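Local coordinates for protein catalase (PDB 4B7H) that breaks down hydrogen peroxide to water and oxygen at a haem iron, as a tetrameric catalase that also binds NADPH and is inhibited by nitric oxide, at residues A[200-204]-A[254-259]; A[325-329]-A[364-370]. One frame throughout, in Å; residues are numbered along the deposited sequence.

Interaction 1. Residues A[200-204]-A[254-259]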
loop_
_atom_site.group_PDB
_atom_site.type_symbol
_atom_site.label_atom_id
_atom_site.label_comp_id
_atom_site.label_asym_id
_atom_site.label_seq_id
_atom_site.Cartn_x
_atom_site.Cartn_y
_atom_site.Cartn_z
ATOM N N PRO A 200 6.223 36.223 1.170
ATOM C CA PRO A 200 6.465 36.610 2.564
ATOM C C PRO A 200 7.826 36.077 3.017
ATOM O O PRO A 200 8.211 34.983 2.591
ATOM C CB PRO A 200 5.348 35.897 3.340
ATOM C CG PRO A 200 4.463 35.233 2.313
ATOM C CD PRO A 200 5.264 35.110 1.060
ATOM N N LYS A 201 8.536 36.806 3.872
ATOM C CA LYS A 201 9.875 36.370 4.263
ATOM C C LYS A 201 9.848 35.095 5.103
ATOM O O LYS A 201 10.702 34.217 4.933
ATOM C CB LYS A 201 10.631 37.468 5.015
ATOM C CG LYS A 201 10.948 38.683 4.165
ATOM C CD LYS A 201 11.860 39.648 4.903
ATOM C CE LYS A 201 12.132 40.884 4.052
ATOM N NZ LYS A 201 13.177 41.760 4.644
ATOM N N THR A 202 8.890 35.005 6.023
ATOM C CA THR A 202 8.830 33.887 6.955
ATOM C C THR A 202 7.392 33.428 7.138
ATOM O O THR A 202 6.447 34.062 6.642
ATOM C CB THR A 202 9.365 34.265 8.360
ATOM O OG1 THR A 202 8.375 35.037 9.048
ATOM C CG2 THR A 202 10.672 35.057 8.283
ATOM N N SER A 203 7.224 32.336 7.871
ATOM C CA SER A 203 5.893 31.895 8.260
ATOM C C SER A 203 5.276 32.778 9.332
ATOM O O SER A 203 4.052 32.794 9.494
ATOM C CB SER A 203 5.943 30.468 8.786
ATOM O OG SER A 203 6.392 29.582 7.789
ATOM N N ARG A 204 6.123 33.484 10.084
ATOM C CA ARG A 204 5.672 34.320 11.194
ATOM C C ARG A 204 5.189 35.689 10.730
ATOM O O ARG A 204 4.415 36.351 11.434
ATOM C CB ARG A 204 6.804 34.504 12.207
ATOM C CG ARG A 204 7.402 33.187 12.709
ATOM C CD ARG A 204 8.547 33.427 13.690
ATOM N NE ARG A 204 9.731 33.961 13.023
ATOM C CZ ARG A 204 10.336 35.100 13.335
ATOM N NH1 ARG A 204 9.885 35.862 14.329
ATOM N NH2 ARG A 204 11.405 35.477 12.647
ATOM N N TYR A 254 14.556 28.086 4.255
ATOM C CA TYR A 254 14.647 29.345 4.981
ATOM C C TYR A 254 13.548 29.524 6.020
ATOM O O TYR A 254 13.810 29.942 7.153
ATOM C CB TYR A 254 14.616 30.503 3.985
ATOM C CG TYR A 254 14.825 31.859 4.613
ATOM C CD1 TYR A 254 16.107 32.339 4.876
ATOM C CD2 TYR A 254 13.743 32.676 4.922
ATOM C CE1 TYR A 254 16.304 33.587 5.440
ATOM C CE2 TYR A 254 13.931 33.932 5.495
ATOM C CZ TYR A 254 15.213 34.379 5.747
ATOM O OH TYR A 254 15.403 35.618 6.308
ATOM N N GLN A 255 12.312 29.206 5.643
ATOM C CA GLN A 255 11.183 29.447 6.530
ATOM C C GLN A 255 11.052 28.358 7.586
ATOM O O GLN A 255 10.703 28.642 8.740
ATOM C CB GLN A 255 9.892 29.616 5.728
ATOM C CG GLN A 255 9.954 30.763 4.729
ATOM C CD GLN A 255 8.628 31.000 4.048
ATOM O OE1 GLN A 255 7.827 30.087 3.877
ATOM N NE2 GLN A 255 8.391 32.241 3.653
ATOM N N ARG A 256 11.322 27.115 7.191
ATOM C CA ARG A 256 11.392 26.008 8.140
ATOM C C ARG A 256 12.414 26.328 9.233
ATOM O O ARG A 256 12.132 26.202 10.427
ATOM C CB ARG A 256 11.771 24.717 7.402
ATOM C CG ARG A 256 11.884 23.493 8.296
ATOM C CD ARG A 256 12.218 22.230 7.500
ATOM N NE ARG A 256 11.177 21.895 6.529
ATOM C CZ ARG A 256 11.099 20.737 5.872
ATOM N NH1 ARG A 256 12.012 19.794 6.075
ATOM N NH2 ARG A 256 10.100 20.525 5.020
ATOM N N GLU A 257 13.601 26.752 8.815
ATOM C CA GLU A 257 14.668 27.044 9.759
ATOM C C GLU A 257 14.319 28.257 10.617
ATOM O O GLU A 257 14.591 28.269 11.820
ATOM C CB GLU A 257 15.987 27.255 9.012
ATOM C CG GLU A 257 17.189 27.444 9.924
ATOM C CD GLU A 257 18.498 27.031 9.274
ATOM O OE1 GLU A 257 18.524 26.797 8.045
ATOM O OE2 GLU A 257 19.505 26.929 10.000
ATOM N N ASP A 258 13.721 29.275 10.005
ATOM C CA ASP A 258 13.335 30.461 10.765
ATOM C C ASP A 258 12.368 30.135 11.900
ATOM O O ASP A 258 12.526 30.634 13.020
ATOM C CB ASP A 258 12.708 31.511 9.853
ATOM C CG ASP A 258 12.044 32.626 10.632
ATOM O OD1 ASP A 258 12.740 33.609 10.977
ATOM O OD2 ASP A 258 10.829 32.515 10.917
ATOM N N LEU A 259 11.361 29.314 11.616
ATOM C CA LEU A 259 10.363 29.013 12.641
ATOM C C LEU A 259 10.976 28.170 13.769
ATOM O O LEU A 259 10.723 28.441 14.956
ATOM C CB LEU A 259 9.117 28.341 12.041
ATOM C CG LEU A 259 8.014 28.004 13.052
ATOM C CD1 LEU A 259 7.435 29.271 13.681
ATOM C CD2 LEU A 259 6.920 27.179 12.404
HETATM O O HOH W 1 5.330 32.380 4.462
HETATM O O HOH W 2 4.901 29.807 5.511
HETATM O O HOH W 3 9.197 30.931 9.400
#
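Arg204 grips the carboxylate of Asp258 side-on, with one nitrogen to each oxygen. Arg204 NE gives an almost straight bond of 2.8 Å to Asp258 OD2 (178°), and NH2 reaches OD1 on its syn lone pair. The guanidinium and carboxylate planes are nearly coplanar, 24° apart. The bend at chi3 (-71°) brings NE and NH2 round to the carboxylate. Beside the pair, Thr202 CB lies 3.4 Å from Asp258 OD2. One turn earlier on helix 254-264, the Gln255 side chain, extended beyond CG, runs along the backbone of 200-202. Gln255 NE2 makes a weak bond of 3.3 Å to Lys201 O. The edge of the Tyr254 ring also meets Lys201 O, with Tyr254 CE2 3.3 Å away.

The contact joins the helix to the loop between helix 187-194 and strand 208-209 in the catalase fold. Three waters fill in the polar seam. Water 3 takes the N-H of Ser203 and donates to Gln255 O and to Asp258 OD2, 2.7 Å away, so OD2 has a second donor besides Arg204 NE. Further out, Thr202 OG1 is hydrogen-bonded to His205, and Ser203 OG to His74 on strand 73-82. Strand 100-108 adds Phe107, which packs on Ser203 and Leu259.

Interaction 2. Residues A[325-329]-A[364-370]. Unlike the reference sequence in segment 325-329: Ile326 (reference Leu).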
loop_
_atom_site.group_PDB
_atom_site.type_symbol
_atom_site.label_atom_id
_atom_site.label_comp_id
_atom_site.label_asym_id
_atom_site.label_seq_id
_atom_site.Cartn_x
_atom_site.Cartn_y
_atom_site.Cartn_z
ATOM N N GLN A 325 3.375 13.476 9.117
ATOM C CA GLN A 325 2.229 12.586 9.330
ATOM C C GLN A 325 0.980 13.255 9.915
ATOM O O GLN A 325 -0.038 12.581 10.110
ATOM C CB GLN A 325 2.608 11.423 10.249
ATOM C CG GLN A 325 3.626 10.482 9.653
ATOM C CD GLN A 325 3.811 9.220 10.473
ATOM O OE1 GLN A 325 3.931 8.122 9.916
ATOM N NE2 GLN A 325 3.847 9.366 11.806
ATOM N N ILE A 326 1.035 14.546 10.238
ATOM C CA ILE A 326 -0.196 15.198 10.666
ATOM C C ILE A 326 -1.184 15.169 9.503
ATOM O O ILE A 326 -0.787 15.214 8.333
ATOM C CB ILE A 326 0.031 16.625 11.234
ATOM C CG1 ILE A 326 -1.115 17.008 12.178
ATOM C CG2 ILE A 326 0.206 17.674 10.128
ATOM C CD1 ILE A 326 -0.854 18.267 12.992
ATOM N N ALA A 327 -2.461 15.022 9.834
ATOM C CA ALA A 327 -3.503 14.900 8.824
ATOM C C ALA A 327 -4.507 16.017 9.048
ATOM O O ALA A 327 -5.543 15.826 9.695
ATOM C CB ALA A 327 -4.181 13.528 8.928
ATOM N N LEU A 328 -4.176 17.207 8.561
ATOM C CA LEU A 328 -5.026 18.372 8.788
ATOM C C LEU A 328 -6.172 18.338 7.782
ATOM O O LEU A 328 -5.965 18.032 6.612
ATOM C CB LEU A 328 -4.197 19.652 8.683
ATOM C CG LEU A 328 -3.194 19.777 9.848
ATOM C CD1 LEU A 328 -2.016 20.688 9.518
ATOM C CD2 LEU A 328 -3.893 20.272 11.119
ATOM N N ASP A 329 -7.384 18.631 8.239
ATOM C CA ASP A 329 -8.577 18.319 7.454
ATOM C C ASP A 329 -9.703 19.296 7.805
ATOM O O ASP A 329 -10.136 19.349 8.952
ATOM C CB ASP A 329 -8.959 16.868 7.782
ATOM C CG ASP A 329 -10.255 16.409 7.139
ATOM O OD1 ASP A 329 -10.853 17.146 6.324
ATOM O OD2 ASP A 329 -10.672 15.268 7.453
ATOM N N TYR A 364 -4.756 6.251 10.047
ATOM C CA TYR A 364 -4.009 7.471 10.300
ATOM C C TYR A 364 -4.529 8.257 11.495
ATOM O O TYR A 364 -3.760 8.973 12.139
ATOM C CB TYR A 364 -4.006 8.369 9.064
ATOM C CG TYR A 364 -5.323 9.062 8.753
ATOM C CD1 TYR A 364 -6.302 8.436 7.989
ATOM C CD2 TYR A 364 -5.575 10.358 9.207
ATOM C CE1 TYR A 364 -7.499 9.076 7.686
ATOM C CE2 TYR A 364 -6.773 11.006 8.915
ATOM C CZ TYR A 364 -7.730 10.357 8.156
ATOM O OH TYR A 364 -8.910 11.006 7.853
ATOM N N ARG A 365 -5.821 8.126 11.797
ATOM C CA ARG A 365 -6.425 8.878 12.898
ATOM C C ARG A 365 -5.881 8.446 14.251
ATOM O O ARG A 365 -6.022 9.173 15.233
ATOM C CB ARG A 365 -7.942 8.692 12.927
ATOM C CG ARG A 365 -8.691 9.229 11.725
ATOM C CD ARG A 365 -9.003 10.682 11.852
ATOM N NE ARG A 365 -9.953 11.091 10.824
ATOM C CZ ARG A 365 -10.509 12.294 10.778
ATOM N NH1 ARG A 365 -10.208 13.185 11.714
ATOM N NH2 ARG A 365 -11.360 12.602 9.806
ATOM N N ASP A 366 -5.276 7.259 14.303
ATOM C CA ASP A 366 -4.783 6.705 15.556
ATOM C C ASP A 366 -3.349 7.137 15.882
ATOM O O ASP A 366 -2.854 6.893 16.989
ATOM C CB ASP A 366 -4.886 5.178 15.525
ATOM C CG ASP A 366 -6.335 4.687 15.475
ATOM O OD1 ASP A 366 -7.225 5.376 16.021
ATOM O OD2 ASP A 366 -6.583 3.613 14.892
ATOM N N LEU A 367 -2.660 7.745 14.922
ATOM C CA LEU A 367 -1.301 8.204 15.198
ATOM C C LEU A 367 -1.331 9.290 16.265
ATOM O O LEU A 367 -2.279 10.079 16.322
ATOM C CB LEU A 367 -0.641 8.758 13.941
ATOM C CG LEU A 367 -0.400 7.752 12.819
ATOM C CD1 LEU A 367 0.141 8.483 11.615
ATOM C CD2 LEU A 367 0.564 6.657 13.261
ATOM N N PRO A 368 -0.302 9.336 17.116
ATOM C CA PRO A 368 -0.273 10.293 18.229
ATOM C C PRO A 368 -0.723 11.728 17.884
ATOM O O PRO A 368 -1.551 12.288 18.609
ATOM C CB PRO A 368 1.189 10.242 18.666
ATOM C CG PRO A 368 1.538 8.777 18.468
ATOM C CD PRO A 368 0.834 8.395 17.174
ATOM N N VAL A 369 -0.212 12.315 16.806
ATOM C CA VAL A 369 -0.530 13.713 16.513
ATOM C C VAL A 369 -1.977 13.891 16.011
ATOM O O VAL A 369 -2.531 14.998 16.048
ATOM C CB VAL A 369 0.500 14.316 15.524
ATOM C CG1 VAL A 369 0.273 13.804 14.121
ATOM C CG2 VAL A 369 0.448 15.819 15.537
ATOM N N ASN A 370 -2.596 12.803 15.553
ATOM C CA ASN A 370 -3.944 12.882 14.992
ATOM C C ASN A 370 -5.068 12.504 15.952
ATOM O O ASN A 370 -6.240 12.769 15.668
ATOM C CB ASN A 370 -4.027 12.067 13.706
ATOM C CG ASN A 370 -3.158 12.648 12.614
ATOM O OD1 ASN A 370 -3.080 13.872 12.468
ATOM N ND2 ASN A 370 -2.478 11.784 11.854
HETATM O O HOH W 4 -8.740 13.591 8.294
HETATM O O HOH W 5 -13.245 14.789 9.729
#
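Ile326 packs across Val369 at about a right angle, with Ile326 CD1 3.8 Å from Val369 CG2. At chi1 75° both methyls of Val369 face Ile326. Val369 CG1 lies against the isoleucine backbone at CA, and Val369 CG2 against the isoleucine CG1 and CD1. Next to them, the Asn370 amide reaches from its own loop to the backbone of 325-327 and uses both of its ends. Asn370 OD1 accepts from Ala327 N at 2.9 Å. Asn370 ND2 donates to Gln325 O at 3.1 Å, with that oxygen close to the amide plane. ND2 also bonds to Tyr364 O, approaching from above the carbonyl plane, while Leu367 N reaches that oxygen from the opposite face. These bonds fix the rotation of the amide and tie the turn at 364-370 to the backbone of 325-327.

Ala327 CB rests obliquely against the Tyr364 ring, 3.5 Å from Tyr364 CD2. At the far end of that ring, water 4 accepts from Tyr364 OH at 2.6 Å and donates to Asp329 OD2. Arg365 NH2 lies 3.6 Å from Asp329 OD2, a long salt bridge with the oxygen well out of the guanidinium plane. It acts through charge alone. Gln325 crosses Leu367 at about a right angle, its amide against CD1. Outside the two segments, Arg365 bonds to Asn332 and to Glu54 of the third subunit, Asp329 OD1 to Gly331 N, and Gln325 OE1 to Gln386 N of the third subunit.

Leu328 touches the haem and packs on Arg106 of strand 100-108 and on Ala127 and Arg129 of strand 125-132, and Arg129 also bonds to Asn370 OD1. Helix 343-359 covers another part of the contact, with Gln356 touching Ala327 and Tyr364, and Tyr352 touching Asp329.

How the interactions relate
Along the chain interaction 1 is complete before interaction 2 begins, and both belong to the catalase core. Their centres are about 24 Å apart and their nearest atoms about 11 Å, so they do not touch. Both pack near strand 100-108 of the antiparallel sheet that forms the core of the fold. Interaction 1 fastens a loop to helix 254-264, with the haem about 10 Å from the Ser203 side chain. Interaction 2 joins the loop after helix 319-324 to the loop after helix 343-359, and its segment 325-329 contributes directly to the haem pocket. The second subunit reaches Arg256 and Glu257, on the helix of interaction 1 but outside the contact itself. The third meets Gln325, Arg365 and Leu367 of interaction 2.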